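Local coordinates for protein sulfide-quinone reductase (Aquifex aeolicus, PDB 3HYW) that oxidises hydrogen sulfide with the help of FAD and passes the electrons to a quinone, building up polysulfur that is released typically as cyclooctasulfur, at residues A[5-10]-A[28-33]; A[17-22]-A[67-72]. All blocks are in the same frame, centred on the assembly; numbering follows the deposited sequence.

Overall arrangement
Both contacts belong to the FAD-binding Rossmann unit, their centres about 8 Å apart. Along the chain the four segments alternate: 5-10 lies on strand 4-8; 17-22 lies on helix 12-24; 28-33 lies on strand 29-33; and 67-72 runs into strand 71-74. Contact 1 is the strand pairing of the first beta-alpha-beta unit; contact 2 packs the connecting helix of that unit against the entry to strand 71-74. Two polar links join them, Leu28 O to Arg22 NH1 and Thr31 OG1 to Glu72 OE1. Contact 1 reaches the FAD, whereas contact 2, whose Ala18 side chain is about 11 Å from the cofactor, joins the helix to the strand next to 29-33 in the parallel sheet.

Contact 1 (A[5-10]-A[28-33]); sequences VVVIGG and LKITLI. With FAD (flavin-adenine dinucleotide), chain G.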
loop_
_atom_site.group_PDB
_atom_site.type_symbol
_atom_site.label_atom_id
_atom_site.label_comp_id
_atom_site.label_asym_id
_atom_site.label_seq_id
_atom_site.Cartn_x
_atom_site.Cartn_y
_atom_site.Cartn_z
ATOM N N VAL A 5 -19.394 -13.471 47.286
ATOM C CA VAL A 5 -19.420 -12.984 45.907
ATOM C C VAL A 5 -20.085 -14.022 45.004
ATOM O O VAL A 5 -19.723 -15.202 45.032
ATOM C CB VAL A 5 -18.001 -12.663 45.367
ATOM C CG1 VAL A 5 -18.072 -12.201 43.912
ATOM C CG2 VAL A 5 -17.333 -11.600 46.218
ATOM N N VAL A 6 -21.064 -13.582 44.222
ATOM C CA VAL A 6 -21.628 -14.414 43.164
ATOM C C VAL A 6 -21.040 -13.984 41.823
ATOM O O VAL A 6 -21.023 -12.794 41.493
ATOM C CB VAL A 6 -23.178 -14.339 43.116
ATOM C CG1 VAL A 6 -23.730 -15.035 41.862
ATOM C CG2 VAL A 6 -23.782 -14.946 44.379
ATOM N N VAL A 7 -20.553 -14.965 41.070
ATOM C CA VAL A 7 -20.047 -14.744 39.725
ATOM C C VAL A 7 -20.969 -15.462 38.744
ATOM O O VAL A 7 -21.181 -16.674 38.850
ATOM C CB VAL A 7 -18.598 -15.266 39.561
ATOM C CG1 VAL A 7 -18.095 -15.028 38.143
ATOM C CG2 VAL A 7 -17.664 -14.613 40.581
ATOM N N ILE A 8 -21.531 -14.706 37.805
ATOM C CA ILE A 8 -22.355 -15.302 36.767
ATOM C C ILE A 8 -21.528 -15.498 35.504
ATOM O O ILE A 8 -21.139 -14.524 34.846
ATOM C CB ILE A 8 -23.619 -14.470 36.437
ATOM C CG1 ILE A 8 -24.412 -14.130 37.716
ATOM C CG2 ILE A 8 -24.497 -15.233 35.459
ATOM C CD1 ILE A 8 -25.635 -13.213 37.465
ATOM N N GLY A 9 -21.274 -16.762 35.170
ATOM C CA GLY A 9 -20.560 -17.105 33.939
ATOM C C GLY A 9 -19.306 -17.897 34.226
ATOM O O GLY A 9 -18.446 -17.452 34.989
ATOM N N GLY A 10 -19.207 -19.077 33.619
ATOM C CA GLY A 10 -18.037 -19.941 33.775
ATOM C C GLY A 10 -17.085 -19.918 32.592
ATOM O O GLY A 10 -16.614 -20.965 32.147
ATOM N N LEU A 28 -12.976 -15.751 51.689
ATOM C CA LEU A 28 -14.111 -15.240 50.916
ATOM C C LEU A 28 -14.996 -16.384 50.419
ATOM O O LEU A 28 -14.490 -17.346 49.854
ATOM C CB LEU A 28 -13.589 -14.472 49.699
ATOM C CG LEU A 28 -14.152 -13.112 49.263
ATOM C CD1 LEU A 28 -13.863 -12.871 47.792
ATOM C CD2 LEU A 28 -15.626 -12.923 49.556
ATOM N N LYS A 29 -16.307 -16.286 50.630
ATOM C CA LYS A 29 -17.226 -17.245 50.019
ATOM C C LYS A 29 -17.490 -16.827 48.570
ATOM O O LYS A 29 -17.800 -15.669 48.294
ATOM C CB LYS A 29 -18.534 -17.366 50.806
ATOM C CG LYS A 29 -19.453 -18.475 50.305
ATOM C CD LYS A 29 -20.779 -18.524 51.078
ATOM C CE LYS A 29 -21.727 -19.557 50.465
ATOM N NZ LYS A 29 -23.100 -19.476 51.035
ATOM N N ILE A 30 -17.339 -17.773 47.650
ATOM C CA ILE A 30 -17.472 -17.492 46.221
ATOM C C ILE A 30 -18.330 -18.559 45.551
ATOM O O ILE A 30 -18.059 -19.751 45.666
ATOM C CB ILE A 30 -16.090 -17.407 45.506
ATOM C CG1 ILE A 30 -15.212 -16.320 46.141
ATOM C CG2 ILE A 30 -16.274 -17.147 44.004
ATOM C CD1 ILE A 30 -13.746 -16.425 45.799
ATOM N N THR A 31 -19.369 -18.106 44.859
ATOM C CA THR A 31 -20.252 -18.985 44.124
ATOM C C THR A 31 -20.207 -18.592 42.655
ATOM O O THR A 31 -20.395 -17.419 42.307
ATOM C CB THR A 31 -21.699 -18.900 44.658
ATOM O OG1 THR A 31 -21.710 -19.216 46.057
ATOM C CG2 THR A 31 -22.616 -19.865 43.916
ATOM N N LEU A 32 -19.944 -19.575 41.802
ATOM C CA LEU A 32 -19.975 -19.367 40.365
ATOM C C LEU A 32 -21.185 -20.082 39.778
ATOM O O LEU A 32 -21.382 -21.284 40.001
ATOM C CB LEU A 32 -18.675 -19.849 39.713
ATOM C CG LEU A 32 -18.427 -19.448 38.250
ATOM C CD1 LEU A 32 -16.968 -19.046 38.032
ATOM C CD2 LEU A 32 -18.808 -20.567 37.301
ATOM N N ILE A 33 -21.989 -19.326 39.035
ATOM C CA ILE A 33 -23.172 -19.848 38.363
ATOM C C ILE A 33 -22.929 -19.818 36.855
ATOM O O ILE A 33 -22.651 -18.760 36.293
ATOM C CB ILE A 33 -24.437 -18.992 38.683
ATOM C CG1 ILE A 33 -24.648 -18.856 40.200
ATOM C CG2 ILE A 33 -25.668 -19.581 38.004
ATOM C CD1 ILE A 33 -25.739 -17.859 40.592
HETATM P PA FAD G . -17.205 -16.536 27.682
HETATM O O1A FAD G . -15.780 -16.995 27.857
HETATM O O2A FAD G . -17.940 -16.883 26.424
HETATM O O5B FAD G . -18.004 -17.094 28.949
HETATM C C5B FAD G . -19.347 -16.758 29.255
HETATM C C4B FAD G . -19.859 -17.825 30.209
HETATM O O4B FAD G . -21.114 -17.428 30.762
HETATM C C3B FAD G . -20.117 -19.135 29.483
HETATM O O3B FAD G . -19.672 -20.214 30.314
HETATM C C2B FAD G . -21.624 -19.168 29.321
HETATM O O2B FAD G . -22.123 -20.501 29.245
HETATM C C1B FAD G . -22.079 -18.465 30.586
HETATM N N9A FAD G . -23.441 -17.868 30.526
HETATM C C8A FAD G . -24.009 -17.217 29.489
HETATM N N7A FAD G . -25.251 -16.811 29.856
HETATM C C5A FAD G . -25.454 -17.222 31.130
HETATM C C6A FAD G . -26.516 -17.109 32.026
HETATM N N6A FAD G . -27.653 -16.472 31.664
HETATM N N1A FAD G . -26.401 -17.643 33.271
HETATM C C2A FAD G . -25.280 -18.280 33.650
HETATM N N3A FAD G . -24.244 -18.405 32.805
HETATM C C4A FAD G . -24.306 -17.882 31.547
HETATM N N1 FAD G . -9.708 -13.407 22.370
HETATM C C2 FAD G . -8.348 -13.416 22.322
HETATM O O2 FAD G . -7.694 -12.673 23.080
HETATM N N3 FAD G . -7.677 -14.229 21.471
HETATM C C4 FAD G . -8.356 -15.052 20.646
HETATM O O4 FAD G . -7.699 -15.870 19.772
HETATM C C4X FAD G . -9.746 -15.058 20.675
HETATM N N5 FAD G . -10.421 -15.880 19.841
HETATM C C5X FAD G . -11.772 -15.909 19.857
HETATM C C6 FAD G . -12.448 -16.779 18.995
HETATM C C7 FAD G . -13.838 -16.823 18.983
HETATM C C7M FAD G . -14.529 -17.776 18.026
HETATM C C8 FAD G . -14.552 -15.986 19.845
HETATM C C8M FAD G . -16.069 -15.978 19.882
HETATM C C9 FAD G . -13.870 -15.117 20.700
HETATM C C9A FAD G . -12.467 -15.072 20.728
HETATM N N10 FAD G . -11.790 -14.241 21.576
HETATM C C10 FAD G . -10.432 -14.219 21.553
HETATM C "C1'" FAD G . -12.535 -13.303 22.448
HETATM C "C2'" FAD G . -12.680 -13.574 23.931
HETATM O "O2'" FAD G . -11.404 -13.875 24.510
HETATM C "C3'" FAD G . -13.715 -14.680 24.140
HETATM O "O3'" FAD G . -14.974 -14.270 23.553
HETATM C "C4'" FAD G . -13.908 -14.987 25.619
HETATM O "O4'" FAD G . -14.543 -16.268 25.726
HETATM C "C5'" FAD G . -14.756 -13.918 26.300
HETATM O "O5'" FAD G . -14.839 -14.182 27.697
HETATM P P FAD G . -16.199 -13.962 28.535
HETATM O O1P FAD G . -15.933 -14.406 29.949
HETATM O O2P FAD G . -16.751 -12.575 28.286
HETATM O O3P FAD G . -17.273 -14.944 27.840
#
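The FAD-binding Rossmann fold opens with a beta-alpha-beta unit, and its two parallel strands pair here, Val5 to Ile8 beside Ile30 to Ile33. Five backbone hydrogen bonds alternate between the strands: Val5 N to Lys29 O, Thr31 N to Val5 O, Val7 N to Thr31 O, Ile33 N to Val7 O and Gly9 N to Ile33 O. The last is 2.7 Å long and carries the pairing beyond the end of strand 4-8 into the glycine turn. Beta-branched residues suit these strands, since they favour extended backbone and fill both faces. On the face of Val6 and Ile33, Val6 CG1 meets Ile33 CD1 at 3.7 Å; Ile33 CG1 stands anti to its carbonyl carbon (chi1 -54°), which turns CD1 back toward Val6. The hydroxyl of Thr31, on this face too, bonds to His4 and Glu72. On the other face Val5 CG2 touches both methyls of Leu28 at 4.0 Å, and Leu32 reaches forward to the turn, Leu32 CD1 lying 3.7 Å from Gly9 O and CD2 resting on Gly10 CA. Replacing Leu32 by an alanine would probably open a gap beside the turn, with Val7 CG1 and Gly10 CA losing the methyls they touch. Gly9 and Gly10 belong to the experimentally established FAD site. At Gly9 the positive phi (122°) would push a CB against the preceding carbonyl oxygen, and a CB would also crowd ribose O4B, so glycine fits. Ile8 CG2 lies 3.6 Å from adenine C2A, while Gly9 CA approaches ribose O4B to 3.2 Å.

Contact 2 (A[17-22]-A[67-72]); sequences TAYNLR and PKFNIE
Arg22, on helix 12-24, reaches across to the turn that leads into strand 71-74. Its CB lies 4.4 Å from Ile71 CD1. CG stands anti to the backbone N (chi1 171°), and bends at chi2 and chi3 curl the chain so that CG and CD pass alongside Phe69 O. Arg22 NE then donates to Phe69 O at 2.9 Å, the oxygen almost exactly in the guanidinium plane. Arg22 NH2 bonds to Asn70 O at 2.7 Å, approaching from above that carbonyl's plane, and NH1 turns back to Leu28 O. Arginine suits the place because its flat end presents several N-H groups to separate carbonyls. Apart from this polar end, Ala18 CB packs on Ile71 CD1, and Tyr19 CD1 lies 3.9 Å from Ile71 CD1; the small alanine lets the helix sit near the sheet. The Tyr19 ring lies obliquely to that of Phe69, planes at 66°, and Tyr19 OH lies 3.6 Å from Phe69 CE2; the hydroxyl itself is bonded to Val393 O. With two neighbouring carbonyls held by one guanidinium, the turn at Phe69 and Asn70 is fixed to the helix by backbone acceptors, a linkage that does not depend on the side chains there for its polar bonds.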
loop_
_atom_site.group_PDB
_atom_site.type_symbol
_atom_site.label_atom_id
_atom_site.label_comp_id
_atom_site.label_asym_id
_atom_site.label_seq_id
_atom_site.Cartn_x
_atom_site.Cartn_y
_atom_site.Cartn_z
ATOM N N THR A 17 -12.009 -13.869 37.372
ATOM C CA THR A 17 -12.438 -13.088 38.532
ATOM C C THR A 17 -12.557 -13.956 39.792
ATOM O O THR A 17 -12.037 -13.589 40.837
ATOM C CB THR A 17 -13.756 -12.307 38.261
ATOM O OG1 THR A 17 -13.692 -11.697 36.963
ATOM C CG2 THR A 17 -13.947 -11.206 39.311
ATOM N N ALA A 18 -13.230 -15.101 39.686
ATOM C CA ALA A 18 -13.352 -16.039 40.809
ATOM C C ALA A 18 -11.998 -16.503 41.358
ATOM O O ALA A 18 -11.802 -16.508 42.574
ATOM C CB ALA A 18 -14.211 -17.236 40.427
ATOM N N TYR A 19 -11.078 -16.895 40.471
ATOM C CA TYR A 19 -9.746 -17.327 40.899
ATOM C C TYR A 19 -8.948 -16.169 41.501
ATOM O O TYR A 19 -8.255 -16.354 42.504
ATOM C CB TYR A 19 -8.958 -17.959 39.744
ATOM C CG TYR A 19 -9.398 -19.353 39.299
ATOM C CD1 TYR A 19 -10.638 -19.888 39.669
ATOM C CD2 TYR A 19 -8.590 -20.109 38.451
ATOM C CE1 TYR A 19 -11.035 -21.154 39.232
ATOM C CE2 TYR A 19 -8.983 -21.362 38.007
ATOM C CZ TYR A 19 -10.197 -21.880 38.399
ATOM O OH TYR A 19 -10.576 -23.124 37.950
ATOM N N ASN A 20 -9.052 -14.981 40.902
ATOM C CA ASN A 20 -8.339 -13.806 41.420
ATOM C C ASN A 20 -8.812 -13.479 42.836
ATOM O O ASN A 20 -8.000 -13.246 43.725
ATOM C CB ASN A 20 -8.524 -12.575 40.527
ATOM C CG ASN A 20 -7.643 -12.588 39.287
ATOM O OD1 ASN A 20 -6.482 -12.996 39.323
ATOM N ND2 ASN A 20 -8.195 -12.112 38.181
ATOM N N LEU A 21 -10.130 -13.485 43.031
ATOM C CA LEU A 21 -10.735 -13.287 44.348
ATOM C C LEU A 21 -10.309 -14.341 45.365
ATOM O O LEU A 21 -10.004 -14.013 46.520
ATOM C CB LEU A 21 -12.258 -13.259 44.230
ATOM C CG LEU A 21 -12.892 -11.973 43.690
ATOM C CD1 LEU A 21 -14.344 -12.233 43.347
ATOM C CD2 LEU A 21 -12.766 -10.823 44.700
ATOM N N ARG A 22 -10.293 -15.604 44.938
ATOM C CA ARG A 22 -9.930 -16.707 45.828
ATOM C C ARG A 22 -8.485 -16.606 46.320
ATOM O O ARG A 22 -8.202 -16.852 47.500
ATOM C CB ARG A 22 -10.206 -18.068 45.164
ATOM C CG ARG A 22 -9.659 -19.297 45.917
ATOM C CD ARG A 22 -10.161 -19.404 47.382
ATOM N NE ARG A 22 -11.596 -19.686 47.491
ATOM C CZ ARG A 22 -12.484 -18.936 48.144
ATOM N NH1 ARG A 22 -12.114 -17.821 48.772
ATOM N NH2 ARG A 22 -13.759 -19.305 48.176
ATOM N N PRO A 67 -14.768 -26.914 43.483
ATOM C CA PRO A 67 -14.685 -27.204 44.932
ATOM C C PRO A 67 -13.253 -27.345 45.474
ATOM O O PRO A 67 -13.004 -27.014 46.632
ATOM C CB PRO A 67 -15.427 -28.538 45.065
ATOM C CG PRO A 67 -16.370 -28.543 43.920
ATOM C CD PRO A 67 -15.615 -27.906 42.797
ATOM N N LYS A 68 -12.331 -27.815 44.635
ATOM C CA LYS A 68 -10.912 -27.917 45.002
ATOM C C LYS A 68 -10.311 -26.552 45.338
ATOM O O LYS A 68 -9.296 -26.467 46.039
ATOM C CB LYS A 68 -10.116 -28.587 43.878
ATOM C CG LYS A 68 -10.512 -30.038 43.646
ATOM C CD LYS A 68 -9.703 -30.684 42.543
ATOM C CE LYS A 68 -9.971 -32.180 42.500
ATOM N NZ LYS A 68 -9.064 -32.886 41.546
ATOM N N PHE A 69 -10.950 -25.494 44.841
ATOM C CA PHE A 69 -10.518 -24.122 45.097
ATOM C C PHE A 69 -11.504 -23.396 46.006
ATOM O O PHE A 69 -11.539 -22.163 46.049
ATOM C CB PHE A 69 -10.307 -23.379 43.766
ATOM C CG PHE A 69 -9.455 -24.139 42.788
ATOM C CD1 PHE A 69 -8.206 -24.650 43.174
ATOM C CD2 PHE A 69 -9.898 -24.372 41.494
ATOM C CE1 PHE A 69 -7.413 -25.375 42.276
ATOM C CE2 PHE A 69 -9.109 -25.089 40.588
ATOM C CZ PHE A 69 -7.869 -25.592 40.983
ATOM N N ASN A 70 -12.285 -24.181 46.751
ATOM C CA ASN A 70 -13.346 -23.670 47.634
ATOM C C ASN A 70 -14.322 -22.712 46.934
ATOM O O ASN A 70 -14.736 -21.698 47.497
ATOM C CB ASN A 70 -12.754 -23.064 48.918
ATOM C CG ASN A 70 -11.952 -24.076 49.729
ATOM O OD1 ASN A 70 -10.957 -23.729 50.373
ATOM N ND2 ASN A 70 -12.375 -25.337 49.689
ATOM N N ILE A 71 -14.675 -23.047 45.695
ATOM C CA ILE A 71 -15.651 -22.275 44.923
ATOM C C ILE A 71 -16.876 -23.153 44.687
ATOM O O ILE A 71 -16.761 -24.279 44.201
ATOM C CB ILE A 71 -15.049 -21.760 43.581
ATOM C CG1 ILE A 71 -13.946 -20.727 43.857
ATOM C CG2 ILE A 71 -16.137 -21.154 42.670
ATOM C CD1 ILE A 71 -13.005 -20.474 42.679
ATOM N N GLU A 72 -18.044 -22.648 45.072
ATOM C CA GLU A 72 -19.292 -23.376 44.862
ATOM C C GLU A 72 -19.735 -23.199 43.410
ATOM O O GLU A 72 -19.808 -22.080 42.919
ATOM C CB GLU A 72 -20.373 -22.884 45.832
ATOM C CG GLU A 72 -21.729 -23.565 45.663
ATOM C CD GLU A 72 -22.844 -22.864 46.422
ATOM O OE1 GLU A 72 -22.732 -21.639 46.673
ATOM O OE2 GLU A 72 -23.841 -23.539 46.756
#